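Long-range contacts in vanadium-dependent bromoperoxidase (Corallina officinalis, PDB 1QHB), which catalyses the bromination of organic substrates with hydrogen peroxide and bromide, using a bound vanadate ion as its cofactor: residues I54-K59 and D73-F78; V142-A147 and K392-Q397; I156-E161 and V550-D555; R404-A409 and H478-S483. One frame throughout, in Å; residues are numbered along the deposited sequence.

Contact 1 (I54-K59 and D73-F78); sequences IGSFTK and DDFLAF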
loop_
_atom_site.group_PDB
_atom_site.type_symbol
_atom_site.label_atom_id
_atom_site.label_comp_id
_atom_site.label_asym_id
_atom_site.label_seq_id
_atom_site.Cartn_x
_atom_site.Cartn_y
_atom_site.Cartn_z
ATOM N N ILE A 54 46.861 -20.264 14.286
ATOM C CA ILE A 54 47.598 -19.818 15.445
ATOM C C ILE A 54 47.294 -18.389 15.873
ATOM O O ILE A 54 47.697 -17.972 16.982
ATOM C CB ILE A 54 49.148 -19.933 15.249
ATOM C CG1 ILE A 54 49.667 -19.092 14.108
ATOM C CG2 ILE A 54 49.585 -21.406 15.058
ATOM C CD1 ILE A 54 51.165 -19.058 13.923
ATOM N N GLY A 55 46.677 -17.578 14.987
ATOM C CA GLY A 55 46.456 -16.163 15.384
ATOM C C GLY A 55 44.975 -16.007 15.734
ATOM O O GLY A 55 44.522 -14.874 15.907
ATOM N N SER A 56 44.281 -17.137 15.897
ATOM C CA SER A 56 42.868 -17.132 16.168
ATOM C C SER A 56 42.476 -17.674 17.538
ATOM O O SER A 56 43.173 -18.510 18.119
ATOM C CB SER A 56 42.111 -18.038 15.130
ATOM O OG SER A 56 42.391 -17.510 13.825
ATOM N N PHE A 57 41.290 -17.265 18.010
ATOM C CA PHE A 57 40.863 -17.795 19.315
ATOM C C PHE A 57 40.537 -19.260 19.157
ATOM O O PHE A 57 39.654 -19.560 18.382
ATOM C CB PHE A 57 39.584 -17.102 19.757
ATOM C CG PHE A 57 38.956 -17.603 21.008
ATOM C CD1 PHE A 57 39.404 -17.232 22.254
ATOM C CD2 PHE A 57 37.844 -18.454 20.915
ATOM C CE1 PHE A 57 38.787 -17.719 23.393
ATOM C CE2 PHE A 57 37.203 -18.903 22.052
ATOM C CZ PHE A 57 37.699 -18.554 23.279
ATOM N N THR A 58 41.200 -20.167 19.865
ATOM C CA THR A 58 40.842 -21.567 19.728
ATOM C C THR A 58 40.743 -22.160 21.130
ATOM O O THR A 58 40.795 -23.395 21.261
ATOM C CB THR A 58 41.861 -22.386 18.949
ATOM O OG1 THR A 58 43.086 -22.327 19.709
ATOM C CG2 THR A 58 42.164 -21.852 17.548
ATOM N N LYS A 59 40.493 -21.334 22.127
ATOM C CA LYS A 59 40.403 -21.897 23.478
ATOM C C LYS A 59 39.252 -22.871 23.563
ATOM O O LYS A 59 38.135 -22.491 23.226
ATOM C CB LYS A 59 40.243 -20.728 24.456
ATOM C CG LYS A 59 40.529 -21.141 25.915
ATOM C CD LYS A 59 40.574 -19.914 26.782
ATOM C CE LYS A 59 40.684 -20.312 28.264
ATOM N NZ LYS A 59 41.252 -19.179 29.053
ATOM N N ASP A 73 39.501 -28.852 11.118
ATOM C CA ASP A 73 38.051 -29.012 11.058
ATOM C C ASP A 73 37.354 -28.626 12.353
ATOM O O ASP A 73 36.169 -28.253 12.375
ATOM C CB ASP A 73 37.667 -30.453 10.699
ATOM C CG ASP A 73 37.921 -30.834 9.253
ATOM O OD1 ASP A 73 38.417 -30.050 8.430
ATOM O OD2 ASP A 73 37.614 -31.984 8.856
ATOM N N ASP A 74 37.981 -28.792 13.508
ATOM C CA ASP A 74 37.343 -28.414 14.781
ATOM C C ASP A 74 37.116 -26.903 14.796
ATOM O O ASP A 74 36.076 -26.517 15.256
ATOM C CB ASP A 74 38.226 -28.773 15.966
ATOM C CG ASP A 74 38.341 -30.273 16.192
ATOM O OD1 ASP A 74 37.451 -31.026 15.732
ATOM O OD2 ASP A 74 39.302 -30.722 16.845
ATOM N N PHE A 75 38.065 -26.110 14.258
ATOM C CA PHE A 75 37.835 -24.660 14.228
ATOM C C PHE A 75 36.787 -24.277 13.190
ATOM O O PHE A 75 35.897 -23.486 13.470
ATOM C CB PHE A 75 39.152 -23.932 13.960
ATOM C CG PHE A 75 38.988 -22.436 13.962
ATOM C CD1 PHE A 75 39.007 -21.752 15.128
ATOM C CD2 PHE A 75 38.826 -21.722 12.770
ATOM C CE1 PHE A 75 38.864 -20.370 15.186
ATOM C CE2 PHE A 75 38.676 -20.353 12.802
ATOM C CZ PHE A 75 38.726 -19.672 14.003
ATOM N N LEU A 76 36.829 -24.870 12.020
ATOM C CA LEU A 76 35.889 -24.607 10.931
ATOM C C LEU A 76 34.473 -25.000 11.310
ATOM O O LEU A 76 33.544 -24.289 10.968
ATOM C CB LEU A 76 36.322 -25.287 9.638
ATOM C CG LEU A 76 37.655 -24.787 9.091
ATOM C CD1 LEU A 76 38.226 -25.696 8.020
ATOM C CD2 LEU A 76 37.517 -23.334 8.607
ATOM N N ALA A 77 34.284 -26.040 12.111
ATOM C CA ALA A 77 32.938 -26.441 12.567
ATOM C C ALA A 77 32.454 -25.439 13.601
ATOM O O ALA A 77 31.279 -25.048 13.633
ATOM C CB ALA A 77 32.950 -27.844 13.173
ATOM N N PHE A 78 33.384 -24.966 14.446
ATOM C CA PHE A 78 33.106 -23.956 15.464
ATOM C C PHE A 78 32.621 -22.658 14.821
ATOM O O PHE A 78 31.645 -22.035 15.290
ATOM C CB PHE A 78 34.388 -23.702 16.231
ATOM C CG PHE A 78 34.447 -22.580 17.233
ATOM C CD1 PHE A 78 33.593 -22.539 18.312
ATOM C CD2 PHE A 78 35.395 -21.578 17.107
ATOM C CE1 PHE A 78 33.679 -21.505 19.247
ATOM C CE2 PHE A 78 35.480 -20.546 18.017
ATOM C CZ PHE A 78 34.615 -20.517 19.101
#
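The ring of Phe75 meets the loop 54-59 in two ways. At its edge, in the ring plane, it receives the carbonyl oxygen of Phe57, with Phe57 O 3.4 Å from Phe75 CE1; the slightly positive rim of an aromatic ring suits such a neighbour, although no hydrogen bond is formed. The CB of Ser56 and the methyl CG2 of Thr58 come in obliquely, Ser56 CB lying 3.9 Å from Phe75 CZ and Thr58 CG2 4.0 Å from Phe75 CD1. Phe75 holds its ring anti to the backbone N (chi1 -178°), which carries it from the helix straight into the loop. The second aromatic pair is looser: Phe78 CZ lies near the plane of the Phe57 ring, at its edge, 4.2 Å from Phe57 CD2. One face of the Phe57 ring is covered by the backbone N of Lys59, 3.9 Å above its centre.

Thr58 uses its two arms differently. Its methyl group packs on Phe75, while its hydroxyl is hydrogen-bonded to His63, so a beta-branched residue with one polar and one apolar arm fits well. Toward Phe75 the loop presents a carbonyl and small groups; toward Phe78 it presents the ring of Phe57. Phe75 and Phe78, three residues apart on helix 72-84, both point at the loop and pack against it. Beyond the contact, Phe75 also meets the ring of Phe53, and Phe78 that of Trp123. This is a small aromatic cluster seating a helix on an irregular loop, and through Phe57, which touches Pro479, it backs onto the wall of the vanadate site.

Contact 2 (V142-A147 and K392-Q397); sequences VAMPPA and KAVRYQ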
loop_
_atom_site.group_PDB
_atom_site.type_symbol
_atom_site.label_atom_id
_atom_site.label_comp_id
_atom_site.label_asym_id
_atom_site.label_seq_id
_atom_site.Cartn_x
_atom_site.Cartn_y
_atom_site.Cartn_z
ATOM N N VAL A 142 26.975 -2.057 13.200
ATOM C CA VAL A 142 28.143 -1.244 13.557
ATOM C C VAL A 142 29.385 -2.117 13.417
ATOM O O VAL A 142 29.240 -3.318 13.154
ATOM C CB VAL A 142 28.029 -0.632 14.962
ATOM C CG1 VAL A 142 26.919 0.427 15.044
ATOM C CG2 VAL A 142 27.786 -1.718 15.984
ATOM N N ALA A 143 30.567 -1.489 13.447
ATOM C CA ALA A 143 31.801 -2.219 13.213
ATOM C C ALA A 143 32.983 -1.780 14.061
ATOM O O ALA A 143 33.111 -0.617 14.465
ATOM C CB ALA A 143 32.217 -1.872 11.755
ATOM N N MET A 144 33.926 -2.667 14.236
ATOM C CA MET A 144 35.220 -2.347 14.869
ATOM C C MET A 144 36.251 -2.565 13.758
ATOM O O MET A 144 36.042 -3.400 12.873
ATOM C CB MET A 144 35.494 -3.244 16.057
ATOM C CG MET A 144 34.650 -2.959 17.291
ATOM S SD MET A 144 34.934 -4.176 18.607
ATOM C CE MET A 144 36.672 -3.918 18.949
ATOM N N PRO A 145 37.274 -1.772 13.647
ATOM C CA PRO A 145 38.268 -1.937 12.595
ATOM C C PRO A 145 39.101 -3.193 12.816
ATOM O O PRO A 145 39.108 -3.809 13.877
ATOM C CB PRO A 145 39.107 -0.671 12.718
ATOM C CG PRO A 145 38.978 -0.229 14.152
ATOM C CD PRO A 145 37.585 -0.655 14.594
ATOM N N PRO A 146 39.813 -3.644 11.786
ATOM C CA PRO A 146 40.675 -4.802 11.871
ATOM C C PRO A 146 41.614 -4.732 13.075
ATOM O O PRO A 146 42.229 -3.692 13.280
ATOM C CB PRO A 146 41.517 -4.749 10.604
ATOM C CG PRO A 146 40.820 -3.818 9.641
ATOM C CD PRO A 146 39.884 -2.965 10.445
ATOM N N ALA A 147 41.807 -5.850 13.784
ATOM C CA ALA A 147 42.795 -5.893 14.866
ATOM C C ALA A 147 44.231 -5.965 14.376
ATOM O O ALA A 147 44.505 -6.350 13.257
ATOM C CB ALA A 147 42.534 -7.116 15.746
ATOM N N LYS A 392 25.658 -7.228 22.799
ATOM C CA LYS A 392 25.247 -7.910 21.589
ATOM C C LYS A 392 26.125 -7.461 20.440
ATOM O O LYS A 392 26.625 -8.326 19.717
ATOM C CB LYS A 392 23.771 -7.720 21.231
ATOM C CG LYS A 392 22.796 -8.536 22.098
ATOM C CD LYS A 392 21.375 -8.032 21.881
ATOM C CE LYS A 392 20.444 -8.479 23.008
ATOM N NZ LYS A 392 19.030 -8.220 22.554
ATOM N N ALA A 393 26.421 -6.164 20.355
ATOM C CA ALA A 393 27.306 -5.682 19.304
ATOM C C ALA A 393 28.716 -6.234 19.453
ATOM O O ALA A 393 29.320 -6.660 18.450
ATOM C CB ALA A 393 27.376 -4.146 19.306
ATOM N N VAL A 394 29.262 -6.241 20.688
ATOM C CA VAL A 394 30.661 -6.724 20.789
ATOM C C VAL A 394 30.728 -8.229 20.610
ATOM O O VAL A 394 31.804 -8.696 20.156
ATOM C CB VAL A 394 31.361 -6.252 22.086
ATOM C CG1 VAL A 394 31.130 -7.176 23.252
ATOM C CG2 VAL A 394 32.849 -6.106 21.850
ATOM N N ARG A 395 29.684 -8.976 20.881
ATOM C CA ARG A 395 29.717 -10.425 20.630
ATOM C C ARG A 395 29.766 -10.738 19.142
ATOM O O ARG A 395 30.396 -11.647 18.655
ATOM C CB ARG A 395 28.500 -11.114 21.314
ATOM C CG ARG A 395 28.666 -11.140 22.838
ATOM C CD ARG A 395 29.500 -12.328 23.288
ATOM N NE ARG A 395 30.164 -12.062 24.589
ATOM C CZ ARG A 395 30.145 -12.975 25.567
ATOM N NH1 ARG A 395 29.499 -14.132 25.392
ATOM N NH2 ARG A 395 30.738 -12.748 26.720
ATOM N N TYR A 396 29.129 -9.952 18.285
ATOM C CA TYR A 396 29.168 -10.079 16.858
ATOM C C TYR A 396 30.610 -9.860 16.406
ATOM O O TYR A 396 31.135 -10.612 15.595
ATOM C CB TYR A 396 28.192 -9.109 16.192
ATOM C CG TYR A 396 28.196 -9.239 14.687
ATOM C CD1 TYR A 396 27.728 -10.403 14.061
ATOM C CD2 TYR A 396 28.663 -8.187 13.915
ATOM C CE1 TYR A 396 27.742 -10.503 12.666
ATOM C CE2 TYR A 396 28.672 -8.298 12.533
ATOM C CZ TYR A 396 28.215 -9.442 11.914
ATOM O OH TYR A 396 28.220 -9.466 10.537
ATOM N N GLN A 397 31.284 -8.859 16.920
ATOM C CA GLN A 397 32.663 -8.585 16.547
ATOM C C GLN A 397 33.521 -9.732 17.076
ATOM O O GLN A 397 34.322 -10.309 16.381
ATOM C CB GLN A 397 33.146 -7.256 17.157
ATOM C CG GLN A 397 32.445 -5.985 16.609
ATOM C CD GLN A 397 32.611 -5.878 15.088
ATOM O OE1 GLN A 397 33.697 -5.938 14.518
ATOM N NE2 GLN A 397 31.513 -5.740 14.357
#
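Apolar contacts join the loop 142-147 to helix 376-402 at two points. Val142 CG2 rests against the CB of Ala393 at 4.1 Å, where the small alanine lets the loop come close to the helix. Met144 lies across Gln397, its sulfur SD 3.7 Å from Gln397 CG, and the same SD is 4.3 Å from Val394 CG2. A bend at the end of the methionine chain (chi3 62°) sends CE off toward Tyr481 and Gly482, while SD stays on the helix; an unbranched, flexible chain can do both.

The contact pins a coil segment onto the long helix that, just beyond Gln397, supplies Lys398 to the vanadate site of this haloperoxidase fold.

Polar contact centres on the Gln397 amide. Its OE1 accepts a weak hydrogen bond from Met144 N, 3.3 Å long with an N-H...O angle of 147°, and a further one from His402. Its NE2 gives its hydrogen bond to Ser34 and lies 3.5 Å from Val142 O. A bend at chi2 (-58°) folds the amide back toward the loop. A leucine here would probably leave the Met144 N-H, His402 and Ser34 without this shared amide partner.

Contact 3 (I156-E161 and V550-D555); sequences IAEMAE and VHYFSD. With PO4 (phosphate ion), chain G.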
loop_
_atom_site.group_PDB
_atom_site.type_symbol
_atom_site.label_atom_id
_atom_site.label_comp_id
_atom_site.label_asym_id
_atom_site.label_seq_id
_atom_site.Cartn_x
_atom_site.Cartn_y
_atom_site.Cartn_z
ATOM N N ILE A 156 53.617 -6.013 18.968
ATOM C CA ILE A 156 54.862 -6.099 19.731
ATOM C C ILE A 156 54.772 -5.182 20.951
ATOM O O ILE A 156 55.009 -5.625 22.087
ATOM C CB ILE A 156 56.069 -5.760 18.861
ATOM C CG1 ILE A 156 56.243 -6.825 17.771
ATOM C CG2 ILE A 156 57.321 -5.654 19.736
ATOM C CD1 ILE A 156 57.194 -6.364 16.689
ATOM N N ALA A 157 54.437 -3.910 20.716
ATOM C CA ALA A 157 54.257 -2.988 21.826
ATOM C C ALA A 157 53.139 -3.405 22.765
ATOM O O ALA A 157 53.235 -3.080 23.935
ATOM C CB ALA A 157 53.873 -1.595 21.283
ATOM N N GLU A 158 52.000 -3.932 22.328
ATOM C CA GLU A 158 50.928 -4.361 23.184
ATOM C C GLU A 158 51.414 -5.506 24.084
ATOM O O GLU A 158 51.021 -5.497 25.269
ATOM C CB GLU A 158 49.754 -4.879 22.325
ATOM C CG GLU A 158 48.979 -3.667 21.735
ATOM C CD GLU A 158 47.736 -4.067 20.995
ATOM O OE1 GLU A 158 47.579 -5.232 20.526
ATOM O OE2 GLU A 158 46.843 -3.205 20.856
ATOM N N MET A 159 52.136 -6.484 23.516
ATOM C CA MET A 159 52.621 -7.589 24.341
ATOM C C MET A 159 53.665 -7.122 25.358
ATOM O O MET A 159 53.587 -7.485 26.533
ATOM C CB MET A 159 53.191 -8.745 23.537
ATOM C CG MET A 159 52.151 -9.581 22.820
ATOM S SD MET A 159 50.841 -10.164 23.901
ATOM C CE MET A 159 51.656 -11.371 24.916
ATOM N N ALA A 160 54.568 -6.232 24.973
ATOM C CA ALA A 160 55.585 -5.705 25.904
ATOM C C ALA A 160 54.891 -5.062 27.090
ATOM O O ALA A 160 55.223 -5.334 28.240
ATOM C CB ALA A 160 56.465 -4.649 25.250
ATOM N N GLU A 161 53.862 -4.229 26.757
ATOM C CA GLU A 161 53.126 -3.583 27.837
ATOM C C GLU A 161 52.433 -4.565 28.743
ATOM O O GLU A 161 52.411 -4.333 29.973
ATOM C CB GLU A 161 52.129 -2.592 27.232
ATOM C CG GLU A 161 51.165 -1.987 28.260
ATOM C CD GLU A 161 50.269 -0.963 27.603
ATOM O OE1 GLU A 161 49.526 -1.408 26.699
ATOM O OE2 GLU A 161 50.334 0.219 28.005
ATOM N N VAL A 550 44.184 -10.326 30.177
ATOM C CA VAL A 550 43.167 -10.881 29.313
ATOM C C VAL A 550 42.744 -10.053 28.123
ATOM O O VAL A 550 41.866 -10.511 27.346
ATOM C CB VAL A 550 41.899 -11.331 30.106
ATOM C CG1 VAL A 550 42.314 -12.322 31.191
ATOM C CG2 VAL A 550 41.170 -10.144 30.731
ATOM N N HIS A 551 43.328 -8.892 27.907
ATOM C CA HIS A 551 43.055 -8.069 26.744
ATOM C C HIS A 551 44.308 -7.296 26.325
ATOM O O HIS A 551 45.198 -7.061 27.165
ATOM C CB HIS A 551 41.970 -7.001 27.059
ATOM C CG HIS A 551 40.612 -7.592 26.771
ATOM N ND1 HIS A 551 40.263 -8.072 25.535
ATOM C CD2 HIS A 551 39.598 -7.884 27.594
ATOM C CE1 HIS A 551 39.038 -8.566 25.616
ATOM N NE2 HIS A 551 38.614 -8.488 26.848
ATOM N N TYR A 552 44.307 -6.794 25.107
ATOM C CA TYR A 552 45.367 -5.892 24.666
ATOM C C TYR A 552 44.873 -4.467 24.664
ATOM O O TYR A 552 43.632 -4.266 24.605
ATOM C CB TYR A 552 45.716 -6.182 23.201
ATOM C CG TYR A 552 45.922 -7.635 22.849
ATOM C CD1 TYR A 552 44.858 -8.468 22.518
ATOM C CD2 TYR A 552 47.213 -8.139 22.823
ATOM C CE1 TYR A 552 45.041 -9.791 22.170
ATOM C CE2 TYR A 552 47.414 -9.483 22.443
ATOM C CZ TYR A 552 46.330 -10.274 22.137
ATOM O OH TYR A 552 46.588 -11.571 21.754
ATOM N N PHE A 553 45.737 -3.470 24.587
ATOM C CA PHE A 553 45.253 -2.071 24.476
ATOM C C PHE A 553 44.194 -1.841 23.406
ATOM O O PHE A 553 43.170 -1.179 23.645
ATOM C CB PHE A 553 46.476 -1.179 24.199
ATOM C CG PHE A 553 46.055 0.288 24.262
ATOM C CD1 PHE A 553 45.948 0.939 25.468
ATOM C CD2 PHE A 553 45.753 0.993 23.092
ATOM C CE1 PHE A 553 45.566 2.272 25.539
ATOM C CE2 PHE A 553 45.381 2.286 23.183
ATOM C CZ PHE A 553 45.275 2.956 24.381
ATOM N N SER A 554 44.377 -2.283 22.171
ATOM C CA SER A 554 43.522 -2.042 21.020
ATOM C C SER A 554 42.132 -2.635 21.190
ATOM O O SER A 554 41.129 -2.040 20.746
ATOM C CB SER A 554 44.150 -2.587 19.719
ATOM O OG SER A 554 44.478 -3.981 19.937
ATOM N N ASP A 555 41.968 -3.732 21.906
ATOM C CA ASP A 555 40.705 -4.312 22.217
ATOM C C ASP A 555 39.858 -3.311 23.029
ATOM O O ASP A 555 38.632 -3.190 22.855
ATOM C CB ASP A 555 40.852 -5.520 23.183
ATOM C CG ASP A 555 41.551 -6.737 22.610
ATOM O OD1 ASP A 555 41.728 -6.891 21.359
ATOM O OD2 ASP A 555 41.847 -7.617 23.488
HETATM P P PO4 G . 35.917 -9.409 28.562
HETATM O O1 PO4 G . 37.123 -10.269 28.704
HETATM O O2 PO4 G . 36.136 -8.049 29.132
HETATM O O3 PO4 G . 34.778 -10.063 29.228
HETATM O O4 PO4 G . 35.667 -9.280 27.078
HETATM O O HOH W 1 48.399 -3.755 25.778
#
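Glu158 reaches from helix 153-167 to the start of helix 553-574, where its OE2 takes two hydrogen bonds from Ser554. The hydroxyl OG, 2.7 Å away, is met by the syn lone pair of OE2; the backbone N of Ser554, at 2.9 Å, comes from above the carboxylate plane, 40° out of it. An extended chain beyond CG lets glutamate span the gap, and its negative charge at the N-terminal end of a helix is probably favoured by the helix dipole. The other oxygen, Glu158 OE1, forms a salt bridge with Arg404, so both oxygens of this buried carboxylate have partners. Arg404 also hydrogen-bonds Ser554 OG and forms a salt bridge with Asp555 OD1.

A water serves the neighbouring N-H: it accepts from Phe553 N at 2.9 Å and donates to Glu161 OE1 and to Glu158 O. Glu161 OE2 is paired with Arg215.

Tyr552 is the N-cap residue of helix 553-574, and the turn before it carries His551 of the vanadate site, occupied here by phosphate. His551 ND1 donates to Asp555 OD2 at 2.6 Å, with that oxygen in the ring plane. The backbone N of Tyr552 reaches the same OD2 from the opposite face of the carboxylate plane, and Ser480 OG is a further partner. Such a His-carboxylate pair fixes the rotation of the imidazole, leaving NE2 to donate to phosphate O4 at 3.1 Å and, weakly, to O1.

The Tyr552 hydroxyl is hydrogen-bonded to Leu405 O and Thr410 OG1. At the edge of its ring Met159 makes a Met-aromatic contact, with SD 3.8 Å from Tyr552 CE2.

Contact 4 (R404-A409 and H478-S483); sequences RLRPEA and HPSYGS. With PO4 (phosphate ion), chain G.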
loop_
_atom_site.group_PDB
_atom_site.type_symbol
_atom_site.label_atom_id
_atom_site.label_comp_id
_atom_site.label_asym_id
_atom_site.label_seq_id
_atom_site.Cartn_x
_atom_site.Cartn_y
_atom_site.Cartn_z
ATOM N N ARG A 404 39.864 -12.854 17.490
ATOM C CA ARG A 404 41.233 -12.591 17.906
ATOM C C ARG A 404 41.653 -13.424 19.117
ATOM O O ARG A 404 40.866 -13.606 20.080
ATOM C CB ARG A 404 41.473 -11.117 18.175
ATOM C CG ARG A 404 42.948 -10.790 18.494
ATOM C CD ARG A 404 43.094 -9.337 18.908
ATOM N NE ARG A 404 44.511 -8.919 18.889
ATOM C CZ ARG A 404 44.881 -7.684 19.200
ATOM N NH1 ARG A 404 44.014 -6.703 19.523
ATOM N NH2 ARG A 404 46.157 -7.365 19.183
ATOM N N LEU A 405 42.885 -13.964 19.036
ATOM C CA LEU A 405 43.364 -14.792 20.132
ATOM C C LEU A 405 43.616 -13.906 21.362
ATOM O O LEU A 405 44.065 -12.759 21.251
ATOM C CB LEU A 405 44.620 -15.614 19.812
ATOM C CG LEU A 405 45.984 -14.931 19.909
ATOM C CD1 LEU A 405 46.998 -15.973 19.451
ATOM C CD2 LEU A 405 46.050 -13.672 19.042
ATOM N N ARG A 406 43.367 -14.501 22.514
ATOM C CA ARG A 406 43.603 -13.731 23.750
ATOM C C ARG A 406 45.108 -13.627 23.969
ATOM O O ARG A 406 45.896 -14.411 23.440
ATOM C CB ARG A 406 42.898 -14.433 24.910
ATOM C CG ARG A 406 41.361 -14.356 24.847
ATOM C CD ARG A 406 40.889 -13.074 25.555
ATOM N NE ARG A 406 39.421 -13.100 25.651
ATOM C CZ ARG A 406 38.708 -12.342 26.449
ATOM N NH1 ARG A 406 39.270 -11.462 27.268
ATOM N NH2 ARG A 406 37.394 -12.439 26.474
ATOM N N PRO A 407 45.551 -12.643 24.744
ATOM C CA PRO A 407 46.960 -12.428 25.083
ATOM C C PRO A 407 47.676 -13.636 25.629
ATOM O O PRO A 407 48.840 -13.898 25.313
ATOM C CB PRO A 407 46.920 -11.296 26.125
ATOM C CG PRO A 407 45.649 -10.566 25.796
ATOM C CD PRO A 407 44.654 -11.625 25.378
ATOM N N GLU A 408 47.030 -14.495 26.431
ATOM C CA GLU A 408 47.672 -15.692 26.924
ATOM C C GLU A 408 48.072 -16.635 25.805
ATOM O O GLU A 408 49.189 -17.223 25.882
ATOM C CB GLU A 408 46.749 -16.436 27.894
ATOM C CG GLU A 408 45.539 -17.088 27.222
ATOM C CD GLU A 408 44.436 -17.258 28.233
ATOM O OE1 GLU A 408 44.181 -16.333 29.077
ATOM O OE2 GLU A 408 43.806 -18.316 28.185
ATOM N N ALA A 409 47.292 -16.742 24.734
ATOM C CA ALA A 409 47.649 -17.616 23.600
ATOM C C ALA A 409 48.868 -17.070 22.891
ATOM O O ALA A 409 49.748 -17.792 22.426
ATOM C CB ALA A 409 46.461 -17.658 22.644
ATOM N N HIS A 478 35.739 -16.557 25.424
ATOM C CA HIS A 478 35.302 -15.845 24.223
ATOM C C HIS A 478 36.488 -14.988 23.762
ATOM O O HIS A 478 37.369 -14.585 24.518
ATOM C CB HIS A 478 34.008 -15.093 24.417
ATOM C CG HIS A 478 33.916 -14.221 25.636
ATOM N ND1 HIS A 478 34.402 -12.930 25.707
ATOM C CD2 HIS A 478 33.371 -14.539 26.863
ATOM C CE1 HIS A 478 34.131 -12.485 26.930
ATOM N NE2 HIS A 478 33.523 -13.430 27.650
ATOM N N PRO A 479 36.561 -14.759 22.455
ATOM C CA PRO A 479 37.622 -14.049 21.815
ATOM C C PRO A 479 37.937 -12.677 22.376
ATOM O O PRO A 479 37.170 -12.062 23.140
ATOM C CB PRO A 479 37.201 -13.980 20.334
ATOM C CG PRO A 479 36.368 -15.239 20.192
ATOM C CD PRO A 479 35.509 -15.187 21.459
ATOM N N SER A 480 39.152 -12.230 22.014
ATOM C CA SER A 480 39.644 -10.981 22.578
ATOM C C SER A 480 39.158 -9.680 22.013
ATOM O O SER A 480 39.294 -8.673 22.729
ATOM C CB SER A 480 41.185 -11.081 22.381
ATOM O OG SER A 480 41.825 -10.225 23.328
ATOM N N TYR A 481 38.661 -9.605 20.771
ATOM C CA TYR A 481 38.372 -8.272 20.210
ATOM C C TYR A 481 36.961 -8.130 19.701
ATOM O O TYR A 481 36.615 -8.837 18.767
ATOM C CB TYR A 481 39.377 -8.172 19.053
ATOM C CG TYR A 481 39.397 -6.875 18.289
ATOM C CD1 TYR A 481 40.138 -5.814 18.783
ATOM C CD2 TYR A 481 38.728 -6.709 17.079
ATOM C CE1 TYR A 481 40.199 -4.620 18.117
ATOM C CE2 TYR A 481 38.758 -5.487 16.393
ATOM C CZ TYR A 481 39.493 -4.477 16.924
ATOM O OH TYR A 481 39.582 -3.259 16.302
ATOM N N GLY A 482 36.141 -7.291 20.292
ATOM C CA GLY A 482 36.487 -6.422 21.364
ATOM C C GLY A 482 36.233 -6.976 22.747
ATOM O O GLY A 482 36.285 -8.181 22.953
ATOM N N SER A 483 35.928 -6.099 23.697
ATOM C CA SER A 483 35.830 -6.504 25.097
ATOM C C SER A 483 34.472 -6.201 25.659
ATOM O O SER A 483 33.946 -5.088 25.480
ATOM C CB SER A 483 36.952 -5.707 25.861
ATOM O OG SER A 483 36.677 -5.644 27.273
HETATM P P PO4 G . 35.917 -9.409 28.562
HETATM O O1 PO4 G . 37.123 -10.269 28.704
HETATM O O2 PO4 G . 36.136 -8.049 29.132
HETATM O O3 PO4 G . 34.778 -10.063 29.228
HETATM O O4 PO4 G . 35.667 -9.280 27.078
HETATM O O HOH W 2 37.627 -11.139 18.394
#
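The guanidinium of Arg406 lies side-on to the carbonyl of His478 and grips its oxygen with two nitrogens, NE at 2.8 Å and NH2 at 2.9 Å. His478 O is in the guanidinium plane, but the two donors meet it differently: NE nearly in line with C=O, NH2 from above the carbonyl plane. The chain bends at chi2 (-88°), bringing the guanidinium to His478 O, with Ser480 CA over one of its faces. From the edge, NH1 donates to phosphate O1 at 2.8 Å and NH2 to the same oxygen at 3.1 Å. With an alanine here, His478 O would probably lose both its donors, Val550 O its NH1 partner, and the anion one of its positive groups.

His478, probably an active-site residue, has its ring edge toward phosphate O3, with CE1 3.4 Å from that oxygen; its strongest polar partner is Lys398. Ser483 OG hydrogen-bonds a different oxygen, phosphate O2, at 3.1 Å.

Arg404 runs fully extended past Tyr481, packing CB against CB at 3.7 Å; its guanidinium, held by Ser554, Asp555 and Glu158, is turned 70° from the tyrosine ring. The backbones are joined by a nearly straight bond from Ser480 N to Arg404 O, 2.9 Å, and by a water that accepts from Arg404 N and donates to Tyr481 O. Ser480 OG, bonded to Asp555, sits beside Arg406 CD and Pro407 CD.

The two loops lead into helices 407-422 and 484-499, with helix 376-402 touching His478 and Pro479, helix 553-574 against Tyr481, and helix 153-167 against Arg404 and Pro407.

How the contacts relate
From the N terminus, contact 1 closes first, a short loop that seats helix 72-84 on the preceding coil; it ends before the others begin. Contact 2 then opens at 142-147 and contact 3 at 156-161; their second segments, 392-397 and 550-555, make the two loops cross. Contact 4 closes a shorter loop lying wholly within the long one of contact 3, and starts after contact 2 has closed. It is the hub: the Lys59-Glu408 salt bridge ties it to contact 1, Pro145 and Tyr481 to contact 2, and Ser480 with Asp555 to contact 3. Contacts 3 and 4 both touch the phosphate, bringing distant parts of the sequence together round the vanadate site.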